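Local coordinates for protein prophage Pfl 6 Cro (Pseudomonas fluorescens, PDB 2PIJ) that probably acts as a dimeric helix-turn-helix repressor that binds operator DNA, at residues R38-T43 with A52-P57. Numbering follows the deposited sequence.
Sequences RSIEIT and ANEIRP
Glu41 and Asn53 form the hydrogen-bonded pair of an antiparallel beta hairpin, Glu41 N reaching Asn53 O at 2.8 Å and Asn53 N returning to Glu41 O at 3.1 Å, while Ile55 N to Ser39 O (2.9 Å) adds a bond just before the start of strand 40-44. Ile40 with Glu54 and Ile42 with Ala52 are the flanking non-hydrogen-bonded pairs. On their face, Ile42 CD1 rests on Ala52 CB at 3.7 Å, and Ile40 CD1 lies against the aliphatic root of Glu54. With CG anti to the backbone N (chi1 -176°), the extended Glu54 chain runs past Ile40 to Arg38. In a salt bridge, Arg38 NE meets Glu54 OE2 at 3.0 Å, from above the carboxylate plane, and Arg38 NH2 adds a weak bond to Glu54 OE1; guanidinium and carboxylate planes are 35° apart. A water joins Glu54 OE2 to Ser39 N. A second water links Glu41 O and OE1, Thr43 OG1 and Asn53 ND2. Arg38 NH1 is hydrogen-bonded to Gln32 OE1 of helix 27-35. As in alpha/beta Cro proteins, the hairpin packs on the helical domain (Ile40 and Ile42 on Leu6, Ala52 on Leu23), and strand 50-58 continues the sheet into the second subunit.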
ATOM      1  N   ARG B  38     -12.187   1.813   1.625  1.00 40.15           N
ATOM      2  CA  ARG B  38     -10.843   1.368   1.849  1.00 37.62           C
ATOM      3  C   ARG B  38      -9.912   1.885   0.750  1.00 34.64           C
ATOM      4  O   ARG B  38     -10.337   2.055  -0.405  1.00 34.73           O
ATOM      5  CB  ARG B  38     -10.808  -0.156   1.990  1.00 37.42           C
ATOM      6  CG  ARG B  38     -11.485  -0.624   3.303  1.00 40.09           C
ATOM      7  CD  ARG B  38     -11.767  -2.151   3.283  1.00 41.80           C
ATOM      8  NE  ARG B  38     -10.545  -2.941   3.112  1.00 42.27           N
ATOM      9  CZ  ARG B  38     -10.491  -4.269   3.084  1.00 46.97           C
ATOM     10  NH1 ARG B  38     -11.596  -5.006   3.257  1.00 49.41           N
ATOM     11  NH2 ARG B  38      -9.313  -4.876   2.929  1.00 50.04           N
ATOM     12  N   SER B  39      -8.653   2.171   1.089  1.00 34.28           N
ATOM     13  CA  SER B  39      -7.737   2.707   0.068  1.00 32.27           C
ATOM     14  C   SER B  39      -7.164   1.594  -0.817  1.00 28.14           C
ATOM     15  O   SER B  39      -6.028   1.161  -0.644  1.00 29.80           O
ATOM     16  CB  SER B  39      -6.619   3.629   0.632  1.00 34.50           C
ATOM     17  OG  SER B  39      -7.066   5.010   0.697  1.00 39.00           O
ATOM     18  N   ILE B  40      -7.949   1.156  -1.795  1.00 25.44           N
ATOM     19  CA  ILE B  40      -7.530   0.050  -2.643  1.00 22.88           C
ATOM     20  C   ILE B  40      -7.062   0.576  -4.001  1.00 23.78           C
ATOM     21  O   ILE B  40      -7.752   1.387  -4.654  1.00 26.53           O
ATOM     22  CB  ILE B  40      -8.712  -1.002  -2.805  1.00 22.21           C
ATOM     23  CG1 ILE B  40      -9.338  -1.501  -1.450  1.00 24.71           C
ATOM     24  CG2 ILE B  40      -8.278  -2.126  -3.757  1.00 22.71           C
ATOM     25  CD1 ILE B  40      -8.505  -2.417  -0.587  1.00 24.61           C
ATOM     26  N   GLU B  41      -5.870   0.111  -4.426  1.00 23.21           N
ATOM     27  CA  GLU B  41      -5.249   0.486  -5.669  1.00 24.95           C
ATOM     28  C   GLU B  41      -5.221  -0.737  -6.583  1.00 24.81           C
ATOM     29  O   GLU B  41      -4.853  -1.857  -6.192  1.00 25.36           O
ATOM     30  CB  GLU B  41      -3.845   1.039  -5.412  1.00 24.67           C
ATOM     31  CG  GLU B  41      -3.079   1.447  -6.701  1.00 27.25           C
ATOM     32  CD  GLU B  41      -1.605   1.531  -6.476  1.00 32.34           C
ATOM     33  OE1 GLU B  41      -0.935   0.469  -6.350  1.00 30.89           O
ATOM     34  OE2 GLU B  41      -1.088   2.655  -6.466  1.00 38.10           O
ATOM     35  N   ILE B  42      -5.684  -0.539  -7.799  1.00 24.52           N
ATOM     36  CA  ILE B  42      -5.672  -1.595  -8.769  1.00 24.36           C
ATOM     37  C   ILE B  42      -4.482  -1.398  -9.764  1.00 25.54           C
ATOM     38  O   ILE B  42      -4.299  -0.346 -10.351  1.00 27.84           O
ATOM     39  CB  ILE B  42      -7.034  -1.657  -9.545  1.00 24.74           C
ATOM     40  CG1 ILE B  42      -8.222  -1.875  -8.577  1.00 27.23           C
ATOM     41  CG2 ILE B  42      -6.950  -2.726 -10.651  1.00 25.70           C
ATOM     42  CD1 ILE B  42      -8.236  -3.202  -7.820  1.00 25.06           C
ATOM     43  N   THR B  43      -3.719  -2.463  -9.947  1.00 28.99           N
ATOM     44  CA  THR B  43      -2.647  -2.501 -10.938  1.00 28.32           C
ATOM     45  C   THR B  43      -2.977  -3.423 -12.133  1.00 29.15           C
ATOM     46  O   THR B  43      -3.283  -4.597 -11.956  1.00 29.76           O
ATOM     47  CB  THR B  43      -1.305  -2.905 -10.312  1.00 27.82           C
ATOM     48  OG1 THR B  43      -1.027  -2.049  -9.190  1.00 28.40           O
ATOM     49  CG2 THR B  43      -0.184  -2.721 -11.287  1.00 28.35           C
ATOM     50  N   ALA B  52      -4.233  -6.175  -6.829  1.00 22.49           N
ATOM     51  CA  ALA B  52      -4.936  -5.214  -5.942  1.00 22.27           C
ATOM     52  C   ALA B  52      -4.115  -5.148  -4.633  1.00 20.94           C
ATOM     53  O   ALA B  52      -3.651  -6.183  -4.131  1.00 21.03           O
ATOM     54  CB  ALA B  52      -6.427  -5.576  -5.696  1.00 24.85           C
ATOM     55  N   ASN B  53      -4.094  -3.956  -4.047  1.00 20.56           N
ATOM     56  CA  ASN B  53      -3.342  -3.650  -2.808  1.00 20.24           C
ATOM     57  C   ASN B  53      -4.093  -2.577  -2.063  1.00 21.45           C
ATOM     58  O   ASN B  53      -4.582  -1.601  -2.646  1.00 25.03           O
ATOM     59  CB  ASN B  53      -1.918  -3.105  -3.155  1.00 18.81           C
ATOM     60  CG  ASN B  53      -1.013  -4.164  -3.732  1.00 21.69           C
ATOM     61  OD1 ASN B  53      -0.555  -5.052  -3.005  1.00 24.05           O
ATOM     62  ND2 ASN B  53      -0.671  -4.019  -5.016  1.00 19.68           N
ATOM     63  N   GLU B  54      -4.166  -2.724  -0.769  1.00 21.77           N
ATOM     64  CA  GLU B  54      -4.633  -1.681   0.103  1.00 23.99           C
ATOM     65  C   GLU B  54      -3.387  -0.893   0.531  1.00 23.76           C
ATOM     66  O   GLU B  54      -2.365  -1.525   0.957  1.00 23.98           O
ATOM     67  CB  GLU B  54      -5.283  -2.323   1.318  1.00 26.19           C
ATOM     68  CG  GLU B  54      -5.933  -1.344   2.305  1.00 28.27           C
ATOM     69  CD  GLU B  54      -6.869  -2.057   3.283  1.00 38.15           C
ATOM     70  OE1 GLU B  54      -6.549  -3.179   3.740  1.00 42.61           O
ATOM     71  OE2 GLU B  54      -7.943  -1.494   3.598  1.00 44.84           O
ATOM     72  N   ILE B  55      -3.440   0.421   0.388  1.00 25.38           N
ATOM     73  CA  ILE B  55      -2.405   1.327   0.915  1.00 23.42           C
ATOM     74  C   ILE B  55      -2.853   1.906   2.261  1.00 26.21           C
ATOM     75  O   ILE B  55      -3.808   2.696   2.353  1.00 29.50           O
ATOM     76  CB  ILE B  55      -2.071   2.530  -0.048  1.00 25.76           C
ATOM     77  CG1 ILE B  55      -1.905   2.164  -1.517  1.00 28.86           C
ATOM     78  CG2 ILE B  55      -0.840   3.258   0.380  1.00 24.24           C
ATOM     79  CD1 ILE B  55      -1.196   0.762  -1.939  1.00 31.05           C
ATOM     80  N   ARG B  56      -2.153   1.485   3.303  1.00 26.10           N
ATOM     81  CA  ARG B  56      -2.501   1.874   4.662  1.00 30.23           C
ATOM     82  C   ARG B  56      -1.470   2.798   5.288  1.00 27.03           C
ATOM     83  O   ARG B  56      -0.321   2.420   5.424  1.00 27.02           O
ATOM     84  CB  ARG B  56      -2.638   0.603   5.515  1.00 35.98           C
ATOM     85  CG  ARG B  56      -3.691  -0.391   4.979  1.00 42.33           C
ATOM     86  CD  ARG B  56      -4.657  -0.785   6.096  1.00 56.65           C
ATOM     87  NE  ARG B  56      -3.927  -1.267   7.265  1.00 60.42           N
ATOM     88  CZ  ARG B  56      -4.144  -2.439   7.855  1.00 77.44           C
ATOM     89  NH1 ARG B  56      -5.083  -3.275   7.409  1.00 84.12           N
ATOM     90  NH2 ARG B  56      -3.422  -2.767   8.923  1.00 85.27           N
ATOM     91  N   PRO B  57      -1.880   4.025   5.703  1.00 28.67           N
ATOM     92  CA  PRO B  57      -0.876   4.898   6.335  1.00 26.70           C
ATOM     93  C   PRO B  57      -0.395   4.362   7.691  1.00 27.78           C
ATOM     94  O   PRO B  57      -1.124   3.630   8.378  1.00 29.35           O
ATOM     95  CB  PRO B  57      -1.619   6.228   6.498  1.00 30.26           C
ATOM     96  CG  PRO B  57      -3.009   5.910   6.377  1.00 35.33           C
ATOM     97  CD  PRO B  57      -3.195   4.672   5.628  1.00 32.08           C
TER
HETATM   98  O   HOH W   1      -8.139   1.258   3.522  1.00 36.52           O
HETATM   99  O   HOH W   2      -2.181  -2.094  -6.664  1.00 22.30           O